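Local coordinates for polar amino acid ABC uptake transporter substrate binding protein (Streptococcus thermophilus LMG 18311, PDB 3HV1) that probably captures a polar amino acid outside the cell and hands it to an ABC importer in the membrane, at residues L83-Y88 and F211-R216; I23-D28 and V62-I67. All coordinates share one frame; numbering follows the deposited sequence.

Contact 1 of 2, residues L83-Y88 and F211-R216; sequences LIWNGY and FAVGAR
Val213 presses CG2 onto one face of the Trp85 indole, near the middle of its six-membered ring, in a CH-pi contact that brings CG2 to 3.3 Å from CD2 of Trp85. With CG1 of Val213 anti to its own nitrogen (chi1 -172°), both methyls reach the indole, CG1 over the same face, out towards the rim at CE3. On the same side of the strands, CD2 of Leu83 is squeezed to 3.3 Å from CB of Ala215. The backbones here form an antiparallel hydrogen-bonded pair, Ile84 with Gly214: Ile84 N gives to Gly214 O at 2.9 Å and Gly214 N returns to Ile84 O at 3.1 Å. Having no side chain, Gly214 admits the edge of the Tyr88 ring against its backbone, while CG2 of Ile84 covers a face of that ring. Beyond the Ile84-Gly214 pair the two backbones part and a water steps in. It accepts from Tyr88 N at 2.8 Å, weakly from Asn86 N, and donates to Ala212 O at 3.1 Å. The chains meet again where Ala212 N reaches Tyr88 O at 2.9 Å and Gly87 CA sits over the Phe211 ring. The water thus partners Tyr88 N and Ala212 O inside an interface buried throughout, which combines backbone bonds with apolar packing.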
loop_
_atom_site.group_PDB
_atom_site.type_symbol
_atom_site.label_atom_id
_atom_site.label_comp_id
_atom_site.label_asym_id
_atom_site.label_seq_id
_atom_site.Cartn_x
_atom_site.Cartn_y
_atom_site.Cartn_z
ATOM N N LEU A 83 18.647 -9.224 -6.129
ATOM C CA LEU A 83 17.594 -8.223 -6.139
ATOM C C LEU A 83 17.495 -7.549 -7.488
ATOM O O LEU A 83 18.493 -7.382 -8.175
ATOM C CB LEU A 83 17.883 -7.129 -5.110
ATOM C CG LEU A 83 17.981 -7.458 -3.623
ATOM C CD1 LEU A 83 18.476 -6.225 -2.873
ATOM C CD2 LEU A 83 16.633 -7.900 -3.113
ATOM N N ILE A 84 16.275 -7.172 -7.850
ATOM C CA ILE A 84 16.001 -6.446 -9.077
ATOM C C ILE A 84 15.665 -5.050 -8.531
ATOM O O ILE A 84 14.616 -4.858 -7.917
ATOM C CB ILE A 84 14.769 -7.013 -9.807
ATOM C CG1 ILE A 84 15.029 -8.461 -10.230
ATOM C CG2 ILE A 84 14.451 -6.168 -11.027
ATOM C CD1 ILE A 84 13.855 -9.087 -10.968
ATOM N N TRP A 85 16.559 -4.096 -8.744
ATOM C CA TRP A 85 16.377 -2.747 -8.225
ATOM C C TRP A 85 16.838 -1.769 -9.302
ATOM O O TRP A 85 18.031 -1.516 -9.447
ATOM C CB TRP A 85 17.227 -2.592 -6.960
ATOM C CG TRP A 85 16.878 -1.399 -6.108
ATOM C CD1 TRP A 85 16.365 -0.203 -6.536
ATOM C CD2 TRP A 85 17.043 -1.279 -4.691
ATOM N NE1 TRP A 85 16.202 0.652 -5.473
ATOM C CE2 TRP A 85 16.608 0.020 -4.328
ATOM C CE3 TRP A 85 17.516 -2.143 -3.688
ATOM C CZ2 TRP A 85 16.629 0.476 -3.006
ATOM C CZ3 TRP A 85 17.537 -1.687 -2.371
ATOM C CH2 TRP A 85 17.094 -0.384 -2.043
ATOM N N ASN A 86 15.887 -1.238 -10.062
ATOM C CA ASN A 86 16.188 -0.312 -11.157
ATOM C C ASN A 86 14.840 0.172 -11.703
ATOM O O ASN A 86 14.489 -0.110 -12.848
ATOM C CB ASN A 86 16.973 -1.068 -12.254
ATOM C CG ASN A 86 17.493 -0.159 -13.362
ATOM O OD1 ASN A 86 18.175 0.837 -13.107
ATOM N ND2 ASN A 86 17.194 -0.518 -14.601
ATOM N N GLY A 87 14.085 0.888 -10.873
ATOM C CA GLY A 87 12.781 1.366 -11.298
ATOM C C GLY A 87 11.855 0.199 -11.583
ATOM O O GLY A 87 11.077 0.219 -12.536
ATOM N N TYR A 88 11.950 -0.832 -10.750
ATOM C CA TYR A 88 11.138 -2.035 -10.885
ATOM C C TYR A 88 9.801 -1.794 -10.179
ATOM O O TYR A 88 9.696 -0.908 -9.339
ATOM C CB TYR A 88 11.894 -3.200 -10.233
ATOM C CG TYR A 88 11.398 -4.592 -10.565
ATOM C CD1 TYR A 88 11.178 -4.985 -11.882
ATOM C CD2 TYR A 88 11.226 -5.542 -9.560
ATOM C CE1 TYR A 88 10.802 -6.300 -12.195
ATOM C CE2 TYR A 88 10.855 -6.855 -9.860
ATOM C CZ TYR A 88 10.647 -7.224 -11.179
ATOM O OH TYR A 88 10.313 -8.524 -11.480
ATOM N N PHE A 211 7.559 2.430 -7.680
ATOM C CA PHE A 211 8.810 1.693 -7.742
ATOM C C PHE A 211 9.030 0.948 -6.433
ATOM O O PHE A 211 8.836 1.501 -5.352
ATOM C CB PHE A 211 10.003 2.627 -7.986
ATOM C CG PHE A 211 9.994 3.305 -9.331
ATOM C CD1 PHE A 211 9.415 2.693 -10.435
ATOM C CD2 PHE A 211 10.632 4.530 -9.505
ATOM C CE1 PHE A 211 9.471 3.283 -11.696
ATOM C CE2 PHE A 211 10.695 5.131 -10.766
ATOM C CZ PHE A 211 10.113 4.501 -11.864
ATOM N N ALA A 212 9.430 -0.315 -6.542
ATOM C CA ALA A 212 9.702 -1.139 -5.377
ATOM C C ALA A 212 10.810 -2.103 -5.778
ATOM O O ALA A 212 11.119 -2.247 -6.960
ATOM C CB ALA A 212 8.437 -1.902 -4.941
ATOM N N VAL A 213 11.414 -2.752 -4.791
ATOM C CA VAL A 213 12.511 -3.690 -5.037
ATOM C C VAL A 213 12.018 -5.135 -5.018
ATOM O O VAL A 213 11.252 -5.511 -4.142
ATOM C CB VAL A 213 13.601 -3.534 -3.953
ATOM C CG1 VAL A 213 14.830 -4.363 -4.315
ATOM C CG2 VAL A 213 13.976 -2.065 -3.808
ATOM N N GLY A 214 12.474 -5.936 -5.980
ATOM C CA GLY A 214 12.072 -7.328 -6.045
ATOM C C GLY A 214 13.178 -8.273 -5.594
ATOM O O GLY A 214 14.345 -8.036 -5.876
ATOM N N ALA A 215 12.805 -9.331 -4.879
ATOM C CA ALA A 215 13.761 -10.326 -4.393
ATOM C C ALA A 215 13.103 -11.692 -4.464
ATOM O O ALA A 215 11.888 -11.793 -4.645
ATOM C CB ALA A 215 14.152 -10.027 -2.951
ATOM N N ARG A 216 13.896 -12.748 -4.329
ATOM C CA ARG A 216 13.324 -14.088 -4.357
ATOM C C ARG A 216 12.294 -14.172 -3.229
ATOM O O ARG A 216 12.487 -13.591 -2.160
ATOM C CB ARG A 216 14.424 -15.142 -4.188
ATOM C CG ARG A 216 15.219 -15.391 -5.478
ATOM C CD ARG A 216 16.317 -16.423 -5.275
ATOM N NE ARG A 216 17.374 -15.937 -4.396
ATOM C CZ ARG A 216 18.382 -15.161 -4.785
ATOM N NH1 ARG A 216 18.486 -14.774 -6.050
ATOM N NH2 ARG A 216 19.286 -14.767 -3.902
HETATM O O HOH W 1 13.365 -0.655 -8.323
#

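Contact 2 of 2, residues I23-D28 and V62-I67; sequences IKIGFD and VEWQAI
Ile23 to Phe27 and Val62 to Ala66 are neighbouring parallel strands, joined by a beta-alpha-beta connection through helix 46-56 in the alpha/beta lobe of a family 3 solute-binding protein. Five backbone bonds zip them together, passing alternately from one strand to the other. They begin with Glu63 N to Ile23 O at 2.9 Å, and the last, Ile67 N to Phe27 O, continues the same alternation.

The apolar side of the pair is built round Trp64. Ile25 lies alongside it, CB over one face of the six-membered ring towards its rim and CG2 3.4 Å from CZ3 of Trp64. Val62 CG1 covers the same indole face and packs tightly, 3.5 Å from CD1 of Ile25. The Trp64 edge is turned to Phe27 in an offset edge-to-face pair, with planes at 89° and CE3 of Trp64 3.8 Å from CD2 of Phe27. With CG between its own nitrogen and carbonyl carbon (chi1 71°), Phe27 turns back so that CD2 and CE2 come up obliquely against the Gln65-Ala66 peptide.

Lys24, Glu63 and Gln65 occupy the other side, towards solvent. Lys24 runs beside Glu63 and brings CE to 3.3 Å from CG of Glu63, yet the charged ends do not meet: NZ of Lys24 stays 5.1 Å from OE1 of Glu63. Their match is therefore mainly through methylenes, with any electrostatic attraction acting at a distance.

Further out, helix 46-56 covers the apolar side, where Ala51 and Ile48 touch Trp64 and Phe55 touches Val62. Tyr43 meets the Phe27 ring edge-to-face. The indole is fixed from this outer shell as well, its NE1 hydrogen-bonded to OD1 of Asn52.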
loop_
_atom_site.group_PDB
_atom_site.type_symbol
_atom_site.label_atom_id
_atom_site.label_comp_id
_atom_site.label_asym_id
_atom_site.label_seq_id
_atom_site.Cartn_x
_atom_site.Cartn_y
_atom_site.Cartn_z
ATOM N N ILE A 23 25.925 -8.490 -1.434
ATOM C CA ILE A 23 24.647 -8.789 -2.051
ATOM C C ILE A 23 24.796 -8.281 -3.474
ATOM O O ILE A 23 25.452 -7.268 -3.695
ATOM C CB ILE A 23 23.492 -8.066 -1.343
ATOM C CG1 ILE A 23 22.162 -8.558 -1.913
ATOM C CG2 ILE A 23 23.648 -6.543 -1.507
ATOM C CD1 ILE A 23 20.998 -8.438 -0.943
ATOM N N LYS A 24 24.216 -8.987 -4.438
ATOM C CA LYS A 24 24.322 -8.588 -5.840
ATOM C C LYS A 24 22.979 -8.081 -6.344
ATOM O O LYS A 24 21.948 -8.716 -6.145
ATOM C CB LYS A 24 24.805 -9.770 -6.703
ATOM C CG LYS A 24 24.986 -9.427 -8.185
ATOM C CD LYS A 24 25.676 -10.549 -8.990
ATOM C CE LYS A 24 27.170 -10.612 -8.709
ATOM N NZ LYS A 24 27.921 -11.475 -9.673
ATOM N N ILE A 25 23.001 -6.925 -6.996
ATOM C CA ILE A 25 21.785 -6.318 -7.512
ATOM C C ILE A 25 21.863 -6.114 -9.015
ATOM O O ILE A 25 22.847 -5.580 -9.537
ATOM C CB ILE A 25 21.526 -4.956 -6.822
ATOM C CG1 ILE A 25 21.530 -5.159 -5.299
ATOM C CG2 ILE A 25 20.192 -4.373 -7.303
ATOM C CD1 ILE A 25 21.280 -3.888 -4.498
ATOM N N GLY A 26 20.820 -6.556 -9.707
ATOM C CA GLY A 26 20.783 -6.421 -11.148
ATOM C C GLY A 26 20.028 -5.185 -11.585
ATOM O O GLY A 26 19.018 -4.824 -10.983
ATOM N N PHE A 27 20.512 -4.545 -12.641
ATOM C CA PHE A 27 19.873 -3.343 -13.158
ATOM C C PHE A 27 20.074 -3.218 -14.658
ATOM O O PHE A 27 20.963 -3.841 -15.227
ATOM C CB PHE A 27 20.451 -2.102 -12.471
ATOM C CG PHE A 27 21.867 -1.780 -12.878
ATOM C CD1 PHE A 27 22.143 -0.655 -13.648
ATOM C CD2 PHE A 27 22.921 -2.604 -12.498
ATOM C CE1 PHE A 27 23.445 -0.354 -14.033
ATOM C CE2 PHE A 27 24.222 -2.314 -12.876
ATOM C CZ PHE A 27 24.486 -1.186 -13.648
ATOM N N ASP A 28 19.228 -2.405 -15.281
ATOM C CA ASP A 28 19.299 -2.134 -16.712
ATOM C C ASP A 28 20.263 -0.951 -16.858
ATOM O O ASP A 28 19.936 0.164 -16.458
ATOM C CB ASP A 28 17.901 -1.754 -17.213
ATOM C CG ASP A 28 17.871 -1.420 -18.693
ATOM O OD1 ASP A 28 18.925 -1.055 -19.254
ATOM O OD2 ASP A 28 16.775 -1.503 -19.287
ATOM N N VAL A 62 27.531 -3.703 -2.001
ATOM C CA VAL A 62 26.668 -4.037 -3.118
ATOM C C VAL A 62 27.454 -4.280 -4.402
ATOM O O VAL A 62 28.294 -3.466 -4.805
ATOM C CB VAL A 62 25.640 -2.911 -3.379
ATOM C CG1 VAL A 62 24.684 -3.318 -4.508
ATOM C CG2 VAL A 62 24.861 -2.622 -2.101
ATOM N N GLU A 63 27.191 -5.425 -5.019
ATOM C CA GLU A 63 27.819 -5.785 -6.284
ATOM C C GLU A 63 26.779 -5.451 -7.344
ATOM O O GLU A 63 25.766 -6.133 -7.452
ATOM C CB GLU A 63 28.127 -7.286 -6.322
ATOM C CG GLU A 63 28.539 -7.794 -7.691
ATOM C CD GLU A 63 29.973 -7.465 -8.034
ATOM O OE1 GLU A 63 30.879 -8.045 -7.393
ATOM O OE2 GLU A 63 30.196 -6.628 -8.940
ATOM N N TRP A 64 27.020 -4.395 -8.111
ATOM C CA TRP A 64 26.078 -3.989 -9.142
ATOM C C TRP A 64 26.318 -4.735 -10.450
ATOM O O TRP A 64 27.396 -4.670 -11.028
ATOM C CB TRP A 64 26.163 -2.477 -9.354
ATOM C CG TRP A 64 25.524 -1.705 -8.216
ATOM C CD1 TRP A 64 26.154 -1.098 -7.163
ATOM C CD2 TRP A 64 24.121 -1.494 -8.020
ATOM N NE1 TRP A 64 25.221 -0.514 -6.323
ATOM C CE2 TRP A 64 23.969 -0.745 -6.828
ATOM C CE3 TRP A 64 22.977 -1.868 -8.734
ATOM C CZ2 TRP A 64 22.715 -0.366 -6.338
ATOM C CZ3 TRP A 64 21.726 -1.490 -8.243
ATOM C CH2 TRP A 64 21.609 -0.745 -7.055
ATOM N N GLN A 65 25.292 -5.439 -10.905
ATOM C CA GLN A 65 25.387 -6.231 -12.120
ATOM C C GLN A 65 24.463 -5.742 -13.231
ATOM O O GLN A 65 23.246 -5.829 -13.118
ATOM C CB GLN A 65 25.066 -7.688 -11.789
ATOM C CG GLN A 65 25.175 -8.643 -12.961
ATOM C CD GLN A 65 26.598 -8.800 -13.437
ATOM O OE1 GLN A 65 27.472 -9.247 -12.689
ATOM N NE2 GLN A 65 26.845 -8.428 -14.686
ATOM N N ALA A 66 25.041 -5.218 -14.304
ATOM C CA ALA A 66 24.226 -4.769 -15.431
ATOM C C ALA A 66 23.707 -6.058 -16.057
ATOM O O ALA A 66 24.483 -6.975 -16.307
ATOM C CB ALA A 66 25.083 -3.985 -16.433
ATOM N N ILE A 67 22.405 -6.144 -16.303
ATOM C CA ILE A 67 21.840 -7.360 -16.876
ATOM C C ILE A 67 20.974 -7.105 -18.104
ATOM O O ILE A 67 20.630 -5.967 -18.410
ATOM C CB ILE A 67 20.947 -8.094 -15.861
ATOM C CG1 ILE A 67 19.745 -7.206 -15.502
ATOM C CG2 ILE A 67 21.744 -8.447 -14.614
ATOM C CD1 ILE A 67 18.713 -7.874 -14.603
#

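Overall arrangement
From the N terminus, strand 22-27 comes first; the chain then makes a small three-stranded antiparallel sheet and helix 46-56 before strand 61-66 returns, closing contact 2. Helix 72-78 leads on to strand 83-84, where contact 1 opens. It closes only at 211-216, after 122 residues that include strands 130-133, 158-161 and 178-182, which probably belong to the other lobe of the bilobed fold. The two loops follow one another, neither nested nor crossed. Side by side they give the local strand order 61-66, 22-27, 83-84, 209-215, with the last running against the others. Leu83 O and Gly26 N, 2.9 Å apart, probably form a hydrogen bond between the two contacts, and Trp85 packs on Ile25 beside it.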